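Local coordinates for protein dTDP-4-dehydrorhamnose reductase (Bacillus anthracis, PDB 3SC6) that catalyses the NADPH-dependent reduction of dTDP-4-dehydrorhamnose to dTDP-L-rhamnose in the rhamnose biosynthetic pathway, at residues 19-24 and 193-198; 64-69 and 76-81; 124-127 and 131-134; 147-152 and 199-204. All coordinates share one frame; numbering follows the deposited sequence. Where two conformers were deposited one is given.

Interaction 1 (19-24 and 193-198); sequences KQLQEE and DLNVMI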
# COMPACT_ATOMS: atom_id res chain seq x y z
N LYS A 19 3.71 -10.22 -4.30
CA LYS A 19 3.34 -11.62 -4.36
C LYS A 19 2.01 -11.83 -5.10
O LYS A 19 1.88 -12.76 -5.89
CB LYS A 19 3.24 -12.18 -2.93
CG LYS A 19 2.88 -13.66 -2.81
CD LYS A 19 3.93 -14.57 -3.42
CE LYS A 19 3.53 -16.04 -3.28
NZ LYS A 19 3.36 -16.45 -1.86
N GLN A 20 1.05 -10.95 -4.84
CA GLN A 20 -0.27 -11.05 -5.48
C GLN A 20 -0.41 -10.26 -6.78
O GLN A 20 -1.19 -10.62 -7.65
CB GLN A 20 -1.36 -10.67 -4.47
CG GLN A 20 -2.78 -10.79 -4.98
CD GLN A 20 -3.81 -10.51 -3.90
OE1 GLN A 20 -3.46 -10.30 -2.74
NE2 GLN A 20 -5.09 -10.52 -4.27
N LEU A 21 0.35 -9.17 -6.92
CA LEU A 21 0.31 -8.35 -8.13
C LEU A 21 0.89 -9.16 -9.27
O LEU A 21 0.38 -9.15 -10.39
CB LEU A 21 1.12 -7.06 -7.93
CG LEU A 21 1.19 -6.11 -9.12
CD1 LEU A 21 -0.20 -5.68 -9.57
CD2 LEU A 21 2.04 -4.90 -8.76
N GLN A 22 1.98 -9.86 -8.97
CA GLN A 22 2.68 -10.71 -9.92
C GLN A 22 1.75 -11.74 -10.58
O GLN A 22 1.96 -12.12 -11.73
CB GLN A 22 3.78 -11.45 -9.16
CG GLN A 22 4.57 -12.47 -9.96
CD GLN A 22 5.61 -13.18 -9.11
OE1 GLN A 22 5.85 -12.80 -7.96
NE2 GLN A 22 6.25 -14.20 -9.67
N GLU A 23 0.72 -12.17 -9.85
CA GLU A 23 -0.23 -13.14 -10.36
C GLU A 23 -1.43 -12.53 -11.07
O GLU A 23 -2.08 -13.19 -11.88
CB GLU A 23 -0.78 -13.98 -9.21
CG GLU A 23 0.26 -14.77 -8.43
CD GLU A 23 -0.36 -15.55 -7.28
OE1 GLU A 23 -1.58 -15.43 -7.06
OE2 GLU A 23 0.39 -16.27 -6.58
N GLU A 24 -1.73 -11.27 -10.78
CA GLU A 24 -2.88 -10.60 -11.39
C GLU A 24 -2.62 -9.82 -12.68
O GLU A 24 -3.56 -9.39 -13.34
CB GLU A 24 -3.61 -9.76 -10.34
CG GLU A 24 -4.13 -10.63 -9.19
CD GLU A 24 -4.85 -9.84 -8.12
OE1 GLU A 24 -4.96 -8.60 -8.25
OE2 GLU A 24 -5.32 -10.48 -7.15
N ASP A 193 -8.30 -5.30 -5.39
CA ASP A 193 -8.94 -4.07 -5.89
C ASP A 193 -7.89 -3.02 -6.24
O ASP A 193 -8.05 -2.25 -7.20
CB ASP A 193 -9.95 -3.50 -4.88
CG ASP A 193 -11.15 -4.42 -4.64
OD1 ASP A 193 -11.25 -5.46 -5.31
OD2 ASP A 193 -11.99 -4.08 -3.78
N LEU A 194 -6.81 -2.97 -5.46
CA LEU A 194 -5.74 -2.02 -5.71
C LEU A 194 -5.05 -2.37 -7.02
O LEU A 194 -4.84 -1.51 -7.88
CB LEU A 194 -4.72 -2.04 -4.56
CG LEU A 194 -3.53 -1.09 -4.73
CD1 LEU A 194 -4.03 0.34 -4.90
CD2 LEU A 194 -2.58 -1.19 -3.56
N ASN A 195 -4.70 -3.64 -7.18
CA ASN A 195 -4.03 -4.10 -8.40
C ASN A 195 -4.85 -3.81 -9.64
O ASN A 195 -4.30 -3.49 -10.68
CB ASN A 195 -3.68 -5.59 -8.31
CG ASN A 195 -2.67 -5.90 -7.21
OD1 ASN A 195 -2.01 -4.99 -6.69
ND2 ASN A 195 -2.52 -7.18 -6.88
N VAL A 196 -6.17 -3.91 -9.52
CA VAL A 196 -7.04 -3.63 -10.65
C VAL A 196 -6.86 -2.19 -11.07
O VAL A 196 -6.81 -1.89 -12.26
CB VAL A 196 -8.53 -3.88 -10.33
CG1 VAL A 196 -9.41 -3.43 -11.47
CG2 VAL A 196 -8.78 -5.34 -10.01
N MET A 197 -6.73 -1.30 -10.09
CA MET A 197 -6.55 0.12 -10.38
C MET A 197 -5.14 0.40 -10.91
O MET A 197 -4.97 1.19 -11.83
CB MET A 197 -6.85 0.96 -9.14
CG MET A 197 -6.87 2.46 -9.40
SD MET A 197 -8.15 2.88 -10.63
CE MET A 197 -9.62 2.26 -9.81
N ILE A 198 -4.14 -0.22 -10.31
CA ILE A 198 -2.75 -0.03 -10.75
C ILE A 198 -2.66 -0.41 -12.22
O ILE A 198 -2.09 0.30 -13.04
CB ILE A 198 -1.76 -0.91 -9.95
CG1 ILE A 198 -1.76 -0.51 -8.47
CG2 ILE A 198 -0.36 -0.77 -10.50
CD1 ILE A 198 -0.83 -1.34 -7.61

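Interaction 2 (64-69 and 76-81); sequences AAYTKV and RDLAYV. With NAP (NADP nicotinamide-adenine-dinucleotide phosphate), chain G.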
# COMPACT_ATOMS: atom_id res chain seq x y z
N ALA A 64 8.76 -2.39 -3.11
CA ALA A 64 9.77 -2.53 -2.05
C ALA A 64 9.64 -1.41 -1.02
O ALA A 64 9.44 -0.24 -1.37
CB ALA A 64 11.17 -2.53 -2.66
N ALA A 65 9.75 -1.77 0.26
CA ALA A 65 9.65 -0.80 1.34
C ALA A 65 9.82 -1.43 2.73
O ALA A 65 9.69 -2.64 2.91
CB ALA A 65 8.31 -0.08 1.27
N TYR A 66 10.13 -0.57 3.70
CA TYR A 66 10.31 -0.96 5.09
C TYR A 66 8.97 -0.62 5.73
O TYR A 66 8.72 0.53 6.08
CB TYR A 66 11.45 -0.16 5.72
CG TYR A 66 11.74 -0.50 7.16
CD1 TYR A 66 12.65 -1.49 7.49
CD2 TYR A 66 11.11 0.19 8.19
CE1 TYR A 66 12.93 -1.80 8.81
CE2 TYR A 66 11.38 -0.12 9.52
CZ TYR A 66 12.29 -1.11 9.82
OH TYR A 66 12.56 -1.42 11.13
N THR A 67 8.11 -1.63 5.86
CA THR A 67 6.77 -1.44 6.43
C THR A 67 6.62 -1.79 7.91
O THR A 67 5.57 -2.30 8.32
CB THR A 67 5.75 -2.27 5.64
OG1 THR A 67 6.06 -3.66 5.77
CG2 THR A 67 5.77 -1.88 4.16
N LYS A 68 7.65 -1.52 8.70
CA LYS A 68 7.60 -1.81 10.14
C LYS A 68 7.36 -0.49 10.87
O LYS A 68 8.27 0.08 11.48
CB LYS A 68 8.89 -2.49 10.59
CG LYS A 68 9.14 -3.80 9.86
CD LYS A 68 10.41 -4.49 10.29
CE LYS A 68 10.61 -5.78 9.51
NZ LYS A 68 11.86 -6.48 9.91
N VAL A 69 6.12 -0.03 10.78
CA VAL A 69 5.67 1.23 11.38
C VAL A 69 6.23 1.51 12.78
O VAL A 69 6.87 2.54 12.99
CB VAL A 69 4.12 1.28 11.45
CG1 VAL A 69 3.66 2.58 12.08
CG2 VAL A 69 3.52 1.14 10.06
N ARG A 76 15.45 4.88 12.44
CA ARG A 76 15.16 5.94 11.48
C ARG A 76 16.02 5.91 10.21
O ARG A 76 15.48 6.02 9.11
CB ARG A 76 15.23 7.30 12.17
CG ARG A 76 14.23 7.43 13.32
CD ARG A 76 14.24 8.80 13.98
NE ARG A 76 13.26 8.88 15.07
CZ ARG A 76 13.03 9.97 15.80
NH1 ARG A 76 13.68 11.11 15.56
NH2 ARG A 76 12.11 9.94 16.77
N ASP A 77 17.34 5.78 10.35
CA ASP A 77 18.19 5.75 9.16
C ASP A 77 17.76 4.62 8.24
O ASP A 77 17.72 4.79 7.03
CB ASP A 77 19.68 5.61 9.52
CG ASP A 77 20.23 6.82 10.25
OD1 ASP A 77 19.47 7.79 10.47
OD2 ASP A 77 21.43 6.81 10.59
N LEU A 78 17.43 3.47 8.83
CA LEU A 78 17.01 2.31 8.05
C LEU A 78 15.66 2.55 7.35
O LEU A 78 15.41 1.97 6.30
CB LEU A 78 16.94 1.07 8.96
CG LEU A 78 16.56 -0.26 8.30
CD1 LEU A 78 17.53 -0.59 7.17
CD2 LEU A 78 16.53 -1.37 9.34
N ALA A 79 14.81 3.38 7.94
CA ALA A 79 13.50 3.69 7.35
C ALA A 79 13.73 4.53 6.10
O ALA A 79 13.11 4.29 5.06
CB ALA A 79 12.64 4.44 8.33
N TYR A 80 14.60 5.53 6.22
CA TYR A 80 14.93 6.40 5.10
C TYR A 80 15.74 5.71 4.01
O TYR A 80 15.40 5.81 2.83
CB TYR A 80 15.64 7.69 5.54
CG TYR A 80 14.71 8.73 6.14
CD1 TYR A 80 14.19 9.73 5.32
CD2 TYR A 80 14.34 8.71 7.47
CE1 TYR A 80 13.34 10.68 5.81
CE2 TYR A 80 13.47 9.68 7.98
CZ TYR A 80 12.98 10.66 7.13
OH TYR A 80 12.12 11.63 7.58
N VAL A 81 16.80 5.00 4.39
CA VAL A 81 17.63 4.31 3.41
C VAL A 81 16.75 3.50 2.46
O VAL A 81 16.89 3.60 1.25
CB VAL A 81 18.68 3.39 4.06
CG1 VAL A 81 19.44 2.61 3.00
CG2 VAL A 81 19.64 4.20 4.91
PA NAP G . 5.52 -5.80 2.70
O1A NAP G . 6.45 -5.46 3.84
O2A NAP G . 4.92 -7.18 2.62
O5B NAP G . 6.28 -5.50 1.31
C5B NAP G . 7.53 -4.82 1.25
C4B NAP G . 8.57 -5.75 0.65
O4B NAP G . 9.77 -5.02 0.36
C3B NAP G . 8.94 -6.89 1.59
O3B NAP G . 8.74 -8.17 0.99
C2B NAP G . 10.41 -6.68 1.88
O2B NAP G . 11.12 -7.91 2.01
C1B NAP G . 10.88 -5.87 0.68
N9A NAP G . 12.16 -5.17 0.94
C8A NAP G . 12.67 -4.78 2.12
N7A NAP G . 13.88 -4.20 1.91
C5A NAP G . 14.12 -4.25 0.59
C6A NAP G . 15.25 -3.80 -0.27
N6A NAP G . 16.33 -3.20 0.27
N1A NAP G . 15.16 -4.01 -1.60
C2A NAP G . 14.07 -4.61 -2.13
N3A NAP G . 13.04 -5.02 -1.37
C4A NAP G . 13.05 -4.86 -0.02
O3 NAP G . 4.34 -4.70 2.67
PN NAP G . 3.36 -4.49 1.39
O1N NAP G . 2.01 -4.07 1.91
O2N NAP G . 3.49 -5.65 0.43
O5D NAP G . 4.02 -3.21 0.67
C5D NAP G . 3.34 -2.55 -0.40
C4D NAP G . 3.53 -1.04 -0.31
O4D NAP G . 2.34 -0.42 0.21
C3D NAP G . 4.68 -0.64 0.61
O3D NAP G . 5.59 0.21 -0.09
C2D NAP G . 4.04 0.11 1.76
O2D NAP G . 4.85 1.21 2.15
C1D NAP G . 2.68 0.55 1.21
N1N NAP G . 1.63 0.63 2.24
C2N NAP G . 1.29 -0.46 2.94
C3N NAP G . 0.29 -0.40 3.91
C7N NAP G . -0.07 -1.63 4.69
O7N NAP G . 0.57 -2.66 4.50
N7N NAP G . -1.08 -1.61 5.56
C4N NAP G . -0.36 0.82 4.14
C5N NAP G . 0.01 1.93 3.40
C6N NAP G . 1.01 1.81 2.44
P2B NAP G . 11.60 -8.44 3.46
O1X NAP G . 12.04 -9.85 3.18
O2X NAP G . 12.72 -7.51 3.86
O3X NAP G . 10.37 -8.33 4.33

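Interaction 3 (124-127 and 131-134); sequences PAPI and GASK. With NAP (NADP nicotinamide-adenine-dinucleotide phosphate), chain G.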
# COMPACT_ATOMS: atom_id res chain seq x y z
N PRO A 124 1.31 17.49 2.42
CA PRO A 124 1.44 16.46 3.44
C PRO A 124 2.13 16.94 4.72
O PRO A 124 2.86 17.93 4.71
CB PRO A 124 2.28 15.39 2.75
CG PRO A 124 1.98 15.58 1.30
CD PRO A 124 1.92 17.06 1.15
N ALA A 125 1.85 16.23 5.81
CA ALA A 125 2.41 16.51 7.12
C ALA A 125 2.55 15.16 7.82
O ALA A 125 1.73 14.80 8.66
CB ALA A 125 1.50 17.43 7.91
N PRO A 126 3.59 14.39 7.44
CA PRO A 126 3.86 13.06 7.99
C PRO A 126 3.66 13.01 9.49
O PRO A 126 4.20 13.84 10.22
CB PRO A 126 5.33 12.84 7.63
CG PRO A 126 5.52 13.60 6.38
CD PRO A 126 4.63 14.80 6.48
N ILE A 127 2.90 12.01 9.95
CA ILE A 127 2.60 11.84 11.37
C ILE A 127 3.64 11.00 12.14
O ILE A 127 3.75 11.12 13.36
CB ILE A 127 1.20 11.21 11.53
CG1 ILE A 127 0.75 11.21 13.00
CG2 ILE A 127 1.17 9.81 10.93
CD1 ILE A 127 -0.64 10.65 13.20
N GLY A 131 5.73 7.39 7.78
CA GLY A 131 5.08 8.35 6.90
C GLY A 131 6.04 9.37 6.32
O GLY A 131 5.95 9.71 5.14
N ALA A 132 6.97 9.84 7.15
CA ALA A 132 7.97 10.83 6.73
C ALA A 132 8.97 10.24 5.76
O ALA A 132 9.42 10.91 4.84
CB ALA A 132 8.68 11.40 7.93
N SER A 133 9.33 8.98 5.98
CA SER A 133 10.30 8.31 5.12
C SER A 133 9.74 8.14 3.71
O SER A 133 10.46 8.36 2.74
CB SER A 133 10.68 6.94 5.69
OG SER A 133 9.55 6.10 5.79
N LYS A 134 8.48 7.74 3.58
CA LYS A 134 7.94 7.58 2.24
C LYS A 134 7.60 8.91 1.58
O LYS A 134 7.59 9.00 0.36
CB LYS A 134 6.81 6.55 2.13
CG LYS A 134 7.29 5.17 2.56
CD LYS A 134 6.36 4.06 2.12
CE LYS A 134 6.38 3.96 0.59
NZ LYS A 134 5.55 2.87 0.03
PA NAP G . 5.52 -5.80 2.70
O1A NAP G . 6.45 -5.46 3.84
O2A NAP G . 4.92 -7.18 2.62
O5B NAP G . 6.28 -5.50 1.31
C5B NAP G . 7.53 -4.82 1.25
C4B NAP G . 8.57 -5.75 0.65
O4B NAP G . 9.77 -5.02 0.36
C3B NAP G . 8.94 -6.89 1.59
O3B NAP G . 8.74 -8.17 0.99
C2B NAP G . 10.41 -6.68 1.88
O2B NAP G . 11.12 -7.91 2.01
C1B NAP G . 10.88 -5.87 0.68
N9A NAP G . 12.16 -5.17 0.94
C8A NAP G . 12.67 -4.78 2.12
N7A NAP G . 13.88 -4.20 1.91
C5A NAP G . 14.12 -4.25 0.59
C6A NAP G . 15.25 -3.80 -0.27
N6A NAP G . 16.33 -3.20 0.27
N1A NAP G . 15.16 -4.01 -1.60
C2A NAP G . 14.07 -4.61 -2.13
N3A NAP G . 13.04 -5.02 -1.37
C4A NAP G . 13.05 -4.86 -0.02
O3 NAP G . 4.34 -4.70 2.67
PN NAP G . 3.36 -4.49 1.39
O1N NAP G . 2.01 -4.07 1.91
O2N NAP G . 3.49 -5.65 0.43
O5D NAP G . 4.02 -3.21 0.67
C5D NAP G . 3.34 -2.55 -0.40
C4D NAP G . 3.53 -1.04 -0.31
O4D NAP G . 2.34 -0.42 0.21
C3D NAP G . 4.68 -0.64 0.61
O3D NAP G . 5.59 0.21 -0.09
C2D NAP G . 4.04 0.11 1.76
O2D NAP G . 4.85 1.21 2.15
C1D NAP G . 2.68 0.55 1.21
N1N NAP G . 1.63 0.63 2.24
C2N NAP G . 1.29 -0.46 2.94
C3N NAP G . 0.29 -0.40 3.91
C7N NAP G . -0.07 -1.63 4.69
O7N NAP G . 0.57 -2.66 4.50
N7N NAP G . -1.08 -1.61 5.56
C4N NAP G . -0.36 0.82 4.14
C5N NAP G . 0.01 1.93 3.40
C6N NAP G . 1.01 1.81 2.44
P2B NAP G . 11.60 -8.44 3.46
O1X NAP G . 12.04 -9.85 3.18
O2X NAP G . 12.72 -7.51 3.86
O3X NAP G . 10.37 -8.33 4.33

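Interaction 4 (147-152 and 199-204); sequences KYFIVR and NKLIHT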
# COMPACT_ATOMS: atom_id res chain seq x y z
N LYS A 147 7.61 10.45 -15.39
CA LYS A 147 6.61 9.50 -15.88
C LYS A 147 6.35 8.61 -14.69
O LYS A 147 6.92 7.53 -14.59
CB LYS A 147 7.14 8.67 -17.05
CG LYS A 147 7.54 9.45 -18.29
CD LYS A 147 8.05 8.49 -19.35
CE LYS A 147 8.46 9.20 -20.63
NZ LYS A 147 8.95 8.25 -21.66
N TYR A 148 5.49 9.07 -13.79
CA TYR A 148 5.18 8.30 -12.59
C TYR A 148 3.75 8.40 -12.10
O TYR A 148 2.99 9.28 -12.50
CB TYR A 148 6.09 8.79 -11.45
CG TYR A 148 5.91 10.27 -11.17
CD1 TYR A 148 4.86 10.72 -10.39
CD2 TYR A 148 6.79 11.21 -11.69
CE1 TYR A 148 4.67 12.07 -10.14
CE2 TYR A 148 6.61 12.57 -11.44
CZ TYR A 148 5.55 12.98 -10.66
OH TYR A 148 5.35 14.32 -10.40
N PHE A 149 3.42 7.49 -11.20
CA PHE A 149 2.12 7.42 -10.58
C PHE A 149 2.36 7.17 -9.10
O PHE A 149 2.77 6.08 -8.71
CB PHE A 149 1.30 6.23 -11.10
CG PHE A 149 1.05 6.26 -12.57
CD1 PHE A 149 -0.06 6.89 -13.08
CD2 PHE A 149 1.89 5.60 -13.44
CE1 PHE A 149 -0.31 6.89 -14.44
CE2 PHE A 149 1.65 5.60 -14.80
CZ PHE A 149 0.55 6.24 -15.29
N ILE A 150 2.15 8.19 -8.27
CA ILE A 150 2.33 8.02 -6.84
C ILE A 150 0.98 7.52 -6.36
O ILE A 150 0.00 8.27 -6.39
CB ILE A 150 2.75 9.31 -6.12
CG1 ILE A 150 4.10 9.79 -6.66
CG2 ILE A 150 2.87 9.07 -4.64
CD1 ILE A 150 4.61 11.04 -5.99
N VAL A 151 0.91 6.26 -5.95
CA VAL A 151 -0.34 5.67 -5.48
C VAL A 151 -0.36 5.43 -3.97
O VAL A 151 0.21 4.47 -3.47
CB VAL A 151 -0.64 4.34 -6.22
CG1 VAL A 151 -1.92 3.72 -5.69
CG2 VAL A 151 -0.75 4.58 -7.73
N ARG A 152 -1.05 6.31 -3.25
CA ARG A 152 -1.17 6.20 -1.81
C ARG A 152 -2.35 5.30 -1.49
O ARG A 152 -3.44 5.47 -2.05
CB ARG A 152 -1.42 7.58 -1.21
CG ARG A 152 -0.27 8.53 -1.40
CD ARG A 152 -0.65 9.93 -1.02
NE ARG A 152 0.47 10.85 -1.20
CZ ARG A 152 0.37 12.17 -1.11
NH1 ARG A 152 -0.81 12.74 -0.92
NH2 ARG A 152 1.44 12.92 -1.29
N ASN A 199 -3.25 -1.56 -12.53
CA ASN A 199 -3.27 -2.09 -13.88
C ASN A 199 -3.88 -1.05 -14.85
O ASN A 199 -3.36 -0.86 -15.96
CB ASN A 199 -4.11 -3.38 -13.89
CG ASN A 199 -4.10 -4.09 -15.22
OD1 ASN A 199 -3.20 -3.89 -16.04
ND2 ASN A 199 -5.06 -4.97 -15.43
N LYS A 200 -4.95 -0.39 -14.43
CA LYS A 200 -5.61 0.62 -15.27
C LYS A 200 -4.72 1.84 -15.49
O LYS A 200 -4.68 2.38 -16.60
CB LYS A 200 -6.98 0.99 -14.68
CG LYS A 200 -7.94 -0.22 -14.60
CD LYS A 200 -9.28 0.07 -13.91
CE LYS A 200 -10.11 1.13 -14.62
NZ LYS A 200 -10.46 0.74 -16.02
N LEU A 201 -4.00 2.26 -14.46
CA LEU A 201 -3.11 3.42 -14.56
C LEU A 201 -1.89 3.19 -15.46
O LEU A 201 -1.49 4.10 -16.19
CB LEU A 201 -2.62 3.87 -13.18
CG LEU A 201 -3.65 4.41 -12.18
CD1 LEU A 201 -3.00 4.63 -10.81
CD2 LEU A 201 -4.28 5.70 -12.70
N ILE A 202 -1.30 2.00 -15.40
CA ILE A 202 -0.12 1.71 -16.23
C ILE A 202 -0.39 1.72 -17.75
O ILE A 202 0.54 1.92 -18.53
CB ILE A 202 0.65 0.45 -15.76
CG1 ILE A 202 -0.12 -0.84 -16.04
CG2 ILE A 202 0.96 0.54 -14.26
CD1 ILE A 202 0.61 -2.08 -15.57
N HIS A 203 -1.64 1.50 -18.17
CA HIS A 203 -1.98 1.52 -19.61
C HIS A 203 -2.14 2.94 -20.15
O HIS A 203 -2.35 3.13 -21.34
CB HIS A 203 -3.27 0.76 -19.92
CG HIS A 203 -3.17 -0.72 -19.75
ND1 HIS A 203 -3.38 -1.36 -18.55
CD2 HIS A 203 -2.91 -1.70 -20.66
CE1 HIS A 203 -3.23 -2.66 -18.71
NE2 HIS A 203 -2.95 -2.89 -19.98
N THR A 204 -2.03 3.94 -19.27
CA THR A 204 -2.16 5.33 -19.67
C THR A 204 -0.95 6.12 -19.22
O THR A 204 -0.01 5.57 -18.66
CB THR A 204 -3.40 5.97 -19.02
OG1 THR A 204 -3.25 5.98 -17.59
CG2 THR A 204 -4.66 5.22 -19.41

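Interaction 1 (19-24 and 193-198)
Asn195 lays its amide against Leu21 and Glu24, joining two helices of the Rossmann fold, 16-24 and 191-202, whose local axes pass 10.1 Å apart at a crossing angle of -54°. The amide makes a polar contact through ND2 and a van der Waals contact through its carbonyl end. Its ND2 donates to Glu24 OE1 over 3.1 Å, nearly within the amide's own plane, yet it meets that oxygen from above the carboxylate, 70° out of plane. At the carbonyl end Leu21 CD1 rests against Asn195 CG at 3.4 Å and also lies close to OD1; with CG anti to the backbone N (chi1 179°), Leu21 sends this methyl to the amide although its CB leaves the helix alongside the interface rather than toward Asn195.

One turn earlier, Gln20 steadies the same carboxylate: NE2 donates to Glu24 OE2 at 2.9 Å, on the syn side. Glu24 is therefore held through both oxygens by two amides, one from each helix. Further out, Gln20 OE1 accepts from Lys159 N, and both Leu21 and Ile198 touch Ile61 of strand 59-62, which seats the helix pair on the central sheet. Within 19-24 the backbone atom nearest to Asn195 ND2 is Leu21 CA, at 3.3 Å.

Interaction 2 (64-69 and 76-81)
The NADP pocket of this Rossmann fold is lined in part by the loop 64-69, which follows strand 59-62, and from that loop Tyr66 packs its ring on Leu78 and Ala79 of helix 76-97. The principal touch is apolar: Tyr66 CE1 lies 3.7 Å from Leu78 CD2, with Leu78 CG slightly farther off. The two side chains meet at about a right angle, and the leucine methyl comes to the ring obliquely. On the other side of the ring's long axis, CD2 of Tyr66 lies 4.3 Å from CA of Ala79, so the tyrosine straddles two consecutive residues of the helix. Its CG stands anti to the backbone N (chi1 -179°), which swings the ring out to the helix while the backbone continues along the cofactor. Lys68 CG lies over one ring face, displaced toward the rim. The backbone is tied to the helix as well, since Tyr66 N is hydrogen-bonded to Asn83 OD1.

Residues on both sides of Tyr66 meet NADP. Ala65 N donates to the ribose oxygen O4B at 3.3 Å with an N-H...O angle of 160°, and Ala64 CB packs against the adenine at N3A, 3.4 Å away. NADP is also hydrogen-bonded by Asp41, Ile42, Gln16 and Leu17, among others. The arrangement is thus two-sided, with an aromatic ring packed on the helix and small or polar residues given to the dinucleotide. Farther along the loop Thr67 takes hold of the diphosphate, its OG1 donating to O1A of NADP at 2.7 Å.

Interaction 3 (124-127 and 131-134)
Ser133 OG is gripped by Tyr130 O and by Asn83 ND2, with a weak further bond to Ile129 O, which ties helix 129-144 both to its own preceding turn and to helix 76-97. Next to it, on a different side of the helix, Pro126 of the loop 124-127 packs on Ala132. Its ring carbon CB lies 3.4 Å from Ala132 CA and 3.7 Å from Ala132 CB, while CG of the same ring leans over Ala132 CA at 3.7 Å. The proline also spans the peptide that precedes the alanine, with CB 3.8 Å from Gly131 C. Gly131 has no side chain, and there the pyrrolidine meets the helix through backbone atoms. Tyr135, one turn on, touches the same proline, and Gly131 N is hydrogen-bonded to Asn128 OD1 in the connecting turn.

Tyr130 and Lys134 have the Tyr-x-x-x-Lys spacing characteristic of short-chain dehydrogenases/reductases. Both reach the cofactor: Tyr130 OH is hydrogen-bonded to NADP, and Lys134 extends from the helix to the nicotinamide ribose, its chain bent at chi3 (66°). As modelled, Lys134 NZ bridges both ribose hydroxyls, O3D at 2.7 Å and O2D at 2.8 Å, although the placement of NZ is less certain than that of its chain. The contact therefore divides its chemistry: the loop side is met by van der Waals packing of the proline on the alanine and the helix backbone, with no hydrogen bond between the segments, whereas Lys134, with Tyr130, supplies polar groups to NADP.

Interaction 4 (147-152 and 199-204)
Phe149 and Leu201 bury most of the surface here, with Val151 a smaller third partner; together they pack strand 148-157 of the Rossmann sheet against the last turn of helix 191-202. Leu201 CB sits over one face of the Phe149 ring, 4.2 Å from its centroid and 23° off the ring normal, a CH-pi contact shifted toward the rim at CD1 and CE1. The two side chains run past each other in opposite directions, and CZ comes close to the backbone O of Leu201. At the ring's edge, close to its plane, lies Thr204 O, 3.5 Å from CZ in the conformer given. Two residues up the strand, on the same side of the sheet, Val151 meets Leu201 tip to tip, CG2 to CD1 at 3.8 Å. Leu201 can serve both because its CG is anti to the carbonyl carbon (chi1 -65°), sending the branched end to the valine while CB stays over the ring.

In that same conformer of Thr204, one of two, Leu201 O accepts Thr204 N at 3.1 Å where the helix ends, as well as a less sure bond from Thr204 OG1, and Thr204 O is hydrogen-bonded to Lys100 NZ. Tyr207 meets the Phe149 ring with planes about 50° apart. The interface is thus apolar between side chains, and its polar atoms are the backbone carbonyls of Leu201 and Thr204, whose donors lie outside strand 148-157; Thr204 O lies near the ring's edge, where the C-H groups may be weakly attractive.

Interactions 1 and 4 share helix 191-202 and touch through Leu194 CD1 and Val151 CG1, 4.1 Å apart; both are buried. Their chemistry differs: interaction 1 sets helix on helix through an amide and a carboxylate, whereas interaction 4 sets helix on strand through aliphatic and aromatic carbon. Across the chain's centre from interaction 1, interactions 2 and 3 both touch NADP and meet where Tyr80 packs on Ala132 and Ser133. In each, a ring from a loop packs on a helix without a hydrogen bond between the segments, while polar groups turn to the cofactor. Interaction 2 is mostly buried, although Leu78 is exposed; interaction 3 is only partly buried.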